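Local coordinates for rusticyanin (Thiobacillus ferrooxidans, PDB 2CAL), which carries electrons from cytochrome c552 to an A-type oxidase as a monomeric blue copper protein of the periplasm, cycling one bound copper ion, at residues 17-22 and 37-42; 69-75 and 122-128. The protein carries 1 engineered substitution. One frame throughout, in Å; residues are numbered along the deposited sequence. Where two conformers were deposited one is given.

Interaction 1 of 2, residues 17-22 and 37-42; sequences MLEKDT and VHVVAA
Val40 N donates to Asp21 OD2 (3.0 Å, N-H...O 164°), on that oxygen's anti lone pair; with CG anti to the backbone N (chi1 -177°), the Asp21 carboxylate reaches down to the strand. Thr22 and His38 pair twice: Thr22 N donates to His38 O in the carbonyl plane, and His38 N donates to Thr22 OG1, which chi1 of 62° turns to face it. The Asp21 carboxylate is gripped further by Tyr32 OH at OD2 and by His56 ND1 and Gly23 N at OD1. A type I beta turn from Leu18 to Asp21, with Lys20 N bonded to Met17 O just before it, leads out of helix 11-18. A water donates to Leu18 O and, at 2.8 Å, to Val40 O, bridging helix end and strand.

Packing centres on Val40. Val40 CG1 lies 3.5 Å from Met17 O, and Val40 CG2 abuts the backbone N of Asp21, while Leu18 CD2 is 4.0 Å from Ala42 CB. At the outer end, Thr22 CG2 sits obliquely 3.7 Å from His38 CD2.

Asp21 and Thr22 thus serve the backbone N-H groups of His38 and Val40, on the edge turned away from strand 70-77; the buried carboxylate, fed by several donors, is probably held ionised.

Interaction 2 of 2, residues 69-75 and 122-128; sequences ATVDVTF and TDFTWHP
Val71, Val73 and Phe75 form hydrogen-bonded antiparallel pairs with Trp126, Phe124 and Thr122, and the strand axes run at 160° to each other. Val73 N meets Phe124 O at 2.9 Å, almost straight on to the carbonyl, and Phe124 N returns a bond to Val73 O. Phe75 and Thr122 are likewise joined both ways, whereas Trp126 N to Val71 O is weak, bent to 125°. Between these pairs, Asp123 CA lies 3.2 Å from Val73 O, a CA-H...O contact.

These are neighbouring strands of one sheet in the cupredoxin beta sandwich, and the face carrying Val71 and Trp126 packs on Ile65 of the other sheet. At the copper end, the Phe75 side chain comes within about 4 Å of that of the ligand His84.

Apolar packing follows that inner face. Phe124, with chi1 of 66°, swings its ring back beneath the neighbouring strand, where Val73 CB stands over one face, 3.8 Å from the centroid. Val71 CB touches Trp126 CE3 at 3.9 Å, and within the same segment Pro128 CG lies over the six-membered ring of Trp126.

Side-chain hydrogen bonds occupy the other face. In one of its two conformers, Thr125 OG1 donates to Asp72 OD1 (3.1 Å). Thr74 OG1 donates to Asp123 OD1 from the syn side, tilted out of the carboxylate plane; the modelled 2.5 Å between these two oxygens is short enough to leave its exact length doubtful.

Overall arrangement
Both contacts reach the same mixed sheet: three of the four segments lie on or lead into its strands, while 17-22 packs against it. Their centres are about 10 Å apart, and interaction 1 is complete along the chain before interaction 2 opens. Strands 36-43, 70-77 and 119-126 lie in that order; the 17-22 turn meets the side of strand 36-43 away from 70-77, where strand 53-55 also pairs. Probable hydrogen bonds from Val37 N to Thr70 O and from Thr74 N to Val39 O join the parallel strands at 2.9 Å. Strand 70-77 thus links both contacts in one layer of the cupredoxin sandwich, its Phe75 side chain about 7 Å from the copper.

Interaction 1 of 2, residues 17-22 and 37-42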
loop_
_atom_site.group_PDB
_atom_site.type_symbol
_atom_site.label_atom_id
_atom_site.label_comp_id
_atom_site.label_asym_id
_atom_site.label_seq_id
_atom_site.Cartn_x
_atom_site.Cartn_y
_atom_site.Cartn_z
ATOM N N MET A 17 4.208 4.085 13.139
ATOM C CA MET A 17 4.114 2.974 12.234
ATOM C C MET A 17 4.846 3.206 10.928
ATOM O O MET A 17 5.508 2.330 10.393
ATOM C CB MET A 17 2.614 2.640 11.946
ATOM C CG MET A 17 1.857 2.116 13.151
ATOM S SD MET A 17 0.217 1.421 12.826
ATOM C CE MET A 17 -0.736 2.901 12.596
ATOM N N LEU A 18 4.798 4.412 10.349
ATOM C CA LEU A 18 5.439 4.676 9.078
ATOM C C LEU A 18 6.940 4.424 9.133
ATOM O O LEU A 18 7.554 4.034 8.139
ATOM C CB LEU A 18 5.199 6.118 8.679
ATOM C CG LEU A 18 3.773 6.513 8.353
ATOM C CD1 LEU A 18 3.669 8.033 8.210
ATOM C CD2 LEU A 18 3.329 5.824 7.068
ATOM N N GLU A 19 7.500 4.707 10.328
ATOM C CA GLU A 19 8.938 4.508 10.557
ATOM C C GLU A 19 9.316 3.035 10.728
ATOM O O GLU A 19 10.512 2.694 10.886
ATOM C CB GLU A 19 9.307 5.346 11.788
ATOM C CG GLU A 19 9.099 6.843 11.608
ATOM C CD GLU A 19 9.230 7.701 12.838
ATOM O OE1 GLU A 19 9.351 7.176 13.959
ATOM O OE2 GLU A 19 9.212 8.957 12.758
ATOM N N LYS A 20 8.400 2.078 10.664
ATOM C CA LYS A 20 8.709 0.663 10.810
ATOM C C LYS A 20 8.865 -0.029 9.445
ATOM O O LYS A 20 9.010 -1.269 9.476
ATOM C CB LYS A 20 7.615 -0.060 11.588
ATOM C CG LYS A 20 7.565 0.119 13.083
ATOM C CD LYS A 20 8.521 0.986 13.802
ATOM C CE LYS A 20 8.145 1.208 15.258
ATOM N NZ LYS A 20 8.028 2.677 15.486
ATOM N N ASP A 21 8.774 0.726 8.356
ATOM C CA ASP A 21 9.080 0.154 7.050
ATOM C C ASP A 21 10.564 -0.231 7.038
ATOM O O ASP A 21 11.449 0.589 7.259
ATOM C CB ASP A 21 8.716 1.135 5.961
ATOM C CG ASP A 21 8.949 0.555 4.597
ATOM O OD1 ASP A 21 10.111 0.557 4.099
ATOM O OD2 ASP A 21 7.966 0.009 3.980
ATOM N N THR A 22 10.828 -1.497 6.698
ATOM C CA THR A 22 12.209 -2.016 6.742
ATOM C C THR A 22 12.932 -1.910 5.414
ATOM O O THR A 22 14.029 -2.508 5.243
ATOM C CB THR A 22 12.231 -3.423 7.346
ATOM O OG1 THR A 22 11.452 -4.336 6.500
ATOM C CG2 THR A 22 11.653 -3.535 8.742
ATOM N N VAL A 37 9.748 -9.272 5.910
ATOM C CA VAL A 37 9.931 -7.851 5.598
ATOM C C VAL A 37 8.649 -7.097 5.978
ATOM O O VAL A 37 7.561 -7.688 5.992
ATOM C CB VAL A 37 10.355 -7.639 4.160
ATOM C CG1 VAL A 37 11.572 -8.524 3.847
ATOM C CG2 VAL A 37 9.210 -7.953 3.172
ATOM N N HIS A 38 8.811 -5.834 6.314
ATOM C CA HIS A 38 7.696 -5.025 6.841
ATOM C C HIS A 38 7.504 -3.809 5.970
ATOM O O HIS A 38 8.334 -2.904 5.966
ATOM C CB HIS A 38 8.001 -4.664 8.299
ATOM C CG HIS A 38 8.377 -5.891 9.096
ATOM N ND1 HIS A 38 7.474 -6.600 9.888
ATOM C CD2 HIS A 38 9.544 -6.539 9.268
ATOM C CE1 HIS A 38 8.075 -7.643 10.468
ATOM N NE2 HIS A 38 9.357 -7.614 10.088
ATOM N N VAL A 39 6.440 -3.829 5.170
ATOM C CA VAL A 39 6.056 -2.759 4.260
ATOM C C VAL A 39 5.005 -1.892 4.969
ATOM O O VAL A 39 3.964 -2.446 5.359
ATOM C CB VAL A 39 5.476 -3.334 2.975
ATOM C CG1 VAL A 39 5.012 -2.198 2.054
ATOM C CG2 VAL A 39 6.482 -4.238 2.258
ATOM N N VAL A 40 5.277 -0.601 5.087
ATOM C CA VAL A 40 4.239 0.277 5.693
ATOM C C VAL A 40 3.893 1.317 4.647
ATOM O O VAL A 40 4.693 2.184 4.274
ATOM C CB VAL A 40 4.692 0.884 7.030
ATOM C CG1 VAL A 40 3.515 1.676 7.617
ATOM C CG2 VAL A 40 5.164 -0.195 7.998
ATOM N N ALA A 41 2.643 1.212 4.168
ATOM C CA ALA A 41 2.131 2.083 3.133
ATOM C C ALA A 41 1.002 2.970 3.637
ATOM O O ALA A 41 0.219 2.532 4.480
ATOM C CB ALA A 41 1.556 1.225 1.986
ATOM N N ALA A 42 0.951 4.176 3.108
ATOM C CA ALA A 42 -0.146 5.108 3.459
ATOM C C ALA A 42 -0.725 5.698 2.211
ATOM O O ALA A 42 -0.073 5.912 1.198
ATOM C CB ALA A 42 0.395 6.259 4.314
HETATM O O HOH W 1 6.422 4.029 5.376
#

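Interaction 2 of 2, residues 69-75 and 122-128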
loop_
_atom_site.group_PDB
_atom_site.type_symbol
_atom_site.label_atom_id
_atom_site.label_comp_id
_atom_site.label_asym_id
_atom_site.label_seq_id
_atom_site.Cartn_x
_atom_site.Cartn_y
_atom_site.Cartn_z
ATOM N N ALA A 69 10.383 -14.499 0.937
ATOM C CA ALA A 69 10.151 -13.729 2.151
ATOM C C ALA A 69 8.669 -13.698 2.496
ATOM O O ALA A 69 7.776 -13.686 1.632
ATOM C CB ALA A 69 10.630 -12.294 1.978
ATOM N N THR A 70 8.399 -13.668 3.800
ATOM C CA THR A 70 7.091 -13.271 4.312
ATOM C C THR A 70 6.964 -11.750 4.260
ATOM O O THR A 70 7.864 -11.071 4.714
ATOM C CB THR A 70 6.897 -13.754 5.743
ATOM O OG1 THR A 70 7.008 -15.194 5.744
ATOM C CG2 THR A 70 5.541 -13.376 6.301
ATOM N N VAL A 71 5.877 -11.248 3.705
ATOM C CA VAL A 71 5.684 -9.813 3.540
ATOM C C VAL A 71 4.539 -9.416 4.497
ATOM O O VAL A 71 3.401 -9.832 4.318
ATOM C CB VAL A 71 5.374 -9.392 2.095
ATOM C CG1 VAL A 71 5.314 -7.851 1.995
ATOM C CG2 VAL A 71 6.386 -9.945 1.101
ATOM N N ASP A 72 4.863 -8.617 5.505
ATOM C CA ASP A 72 3.854 -8.108 6.434
ATOM C C ASP A 72 3.587 -6.679 6.006
ATOM O O ASP A 72 4.470 -5.801 6.068
ATOM C CB ASP A 72 4.378 -8.171 7.861
ATOM C CG ASP A 72 4.420 -9.568 8.431
ATOM O OD1 ASP A 72 3.860 -10.563 7.900
ATOM O OD2 ASP A 72 5.058 -9.692 9.506
ATOM N N VAL A 73 2.378 -6.461 5.511
ATOM C CA VAL A 73 1.952 -5.145 5.015
ATOM C C VAL A 73 1.073 -4.477 6.100
ATOM O O VAL A 73 0.111 -5.063 6.586
ATOM C CB VAL A 73 1.155 -5.245 3.710
ATOM C CG1 VAL A 73 0.791 -3.852 3.202
ATOM C CG2 VAL A 73 1.984 -5.982 2.661
ATOM N N THR A 74 1.404 -3.251 6.399
ATOM C CA THR A 74 0.555 -2.347 7.187
ATOM C C THR A 74 0.092 -1.238 6.245
ATOM O O THR A 74 0.913 -0.657 5.531
ATOM C CB THR A 74 1.345 -1.704 8.339
ATOM O OG1 THR A 74 1.923 -2.749 9.149
ATOM C CG2 THR A 74 0.418 -0.870 9.207
ATOM N N PHE A 75 -1.225 -1.037 6.150
ATOM C CA PHE A 75 -1.788 0.005 5.302
ATOM C C PHE A 75 -2.619 0.972 6.133
ATOM O O PHE A 75 -3.482 0.529 6.900
ATOM C CB PHE A 75 -2.665 -0.625 4.196
ATOM C CG PHE A 75 -3.403 0.418 3.362
ATOM C CD1 PHE A 75 -2.755 1.407 2.660
ATOM C CD2 PHE A 75 -4.795 0.394 3.324
ATOM C CE1 PHE A 75 -3.422 2.351 1.921
ATOM C CE2 PHE A 75 -5.495 1.342 2.574
ATOM C CZ PHE A 75 -4.818 2.318 1.900
ATOM N N THR A 122 -4.789 -1.269 8.877
ATOM C CA THR A 122 -4.875 -2.733 8.958
ATOM C C THR A 122 -3.540 -3.366 8.615
ATOM O O THR A 122 -2.637 -2.718 8.072
ATOM C CB THR A 122 -5.995 -3.240 8.035
ATOM O OG1 THR A 122 -6.277 -4.624 8.374
ATOM C CG2 THR A 122 -5.673 -3.175 6.578
ATOM N N ASP A 123 -3.433 -4.624 8.996
ATOM C CA ASP A 123 -2.253 -5.439 8.724
ATOM C C ASP A 123 -2.685 -6.713 8.004
ATOM O O ASP A 123 -3.658 -7.339 8.410
ATOM C CB ASP A 123 -1.550 -5.783 10.023
ATOM C CG ASP A 123 -0.698 -4.659 10.557
ATOM O OD1 ASP A 123 0.489 -4.578 10.122
ATOM O OD2 ASP A 123 -1.244 -3.924 11.388
ATOM N N PHE A 124 -1.914 -7.108 7.013
ATOM C CA PHE A 124 -2.124 -8.446 6.405
ATOM C C PHE A 124 -0.744 -9.055 6.058
ATOM O O PHE A 124 0.229 -8.312 5.928
ATOM C CB PHE A 124 -3.050 -8.390 5.219
ATOM C CG PHE A 124 -2.578 -7.646 4.010
ATOM C CD1 PHE A 124 -1.807 -8.247 3.042
ATOM C CD2 PHE A 124 -2.904 -6.308 3.815
ATOM C CE1 PHE A 124 -1.378 -7.531 1.931
ATOM C CE2 PHE A 124 -2.467 -5.606 2.714
ATOM C CZ PHE A 124 -1.689 -6.196 1.745
ATOM N N THR A 125 -0.747 -10.362 5.905
ATOM C CA THR A 125 0.481 -11.060 5.498
ATOM C C THR A 125 0.336 -11.586 4.092
ATOM O O THR A 125 -0.766 -11.833 3.579
ATOM C CB THR A 125 0.753 -12.180 6.487
ATOM O OG1 THR A 125 2.122 -12.622 6.386
ATOM C CG2 THR A 125 -0.037 -13.455 6.207
ATOM N N TRP A 126 1.445 -11.803 3.413
ATOM C CA TRP A 126 1.521 -12.139 2.011
ATOM C C TRP A 126 2.742 -12.991 1.771
ATOM O O TRP A 126 3.833 -12.650 2.221
ATOM C CB TRP A 126 1.546 -10.851 1.162
ATOM C CG TRP A 126 1.597 -10.983 -0.333
ATOM C CD1 TRP A 126 0.903 -11.907 -1.111
ATOM C CD2 TRP A 126 2.347 -10.160 -1.267
ATOM N NE1 TRP A 126 1.206 -11.687 -2.436
ATOM C CE2 TRP A 126 2.092 -10.635 -2.572
ATOM C CE3 TRP A 126 3.233 -9.080 -1.125
ATOM C CZ2 TRP A 126 2.676 -10.065 -3.680
ATOM C CZ3 TRP A 126 3.811 -8.522 -2.230
ATOM C CH2 TRP A 126 3.534 -9.012 -3.496
ATOM N N HIS A 127 2.536 -14.094 1.047
ATOM C CA HIS A 127 3.590 -15.048 0.719
ATOM C C HIS A 127 3.619 -15.243 -0.807
ATOM O O HIS A 127 3.137 -16.294 -1.229
ATOM C CB HIS A 127 3.343 -16.395 1.417
ATOM C CG HIS A 127 3.514 -16.387 2.895
ATOM N ND1 HIS A 127 4.724 -16.755 3.476
ATOM C CD2 HIS A 127 2.666 -16.133 3.904
ATOM C CE1 HIS A 127 4.566 -16.664 4.786
ATOM N NE2 HIS A 127 3.352 -16.285 5.091
ATOM N N PRO A 128 4.085 -14.263 -1.573
ATOM C CA PRO A 128 3.993 -14.376 -3.037
ATOM C C PRO A 128 5.021 -15.317 -3.664
ATOM O O PRO A 128 6.141 -15.494 -3.186
ATOM C CB PRO A 128 4.338 -12.968 -3.526
ATOM C CG PRO A 128 5.212 -12.430 -2.430
ATOM C CD PRO A 128 4.653 -12.960 -1.128
HETATM O O HOH W 2 7.276 -15.524 -0.555
HETATM O O HOH W 3 1.417 -6.765 8.598
#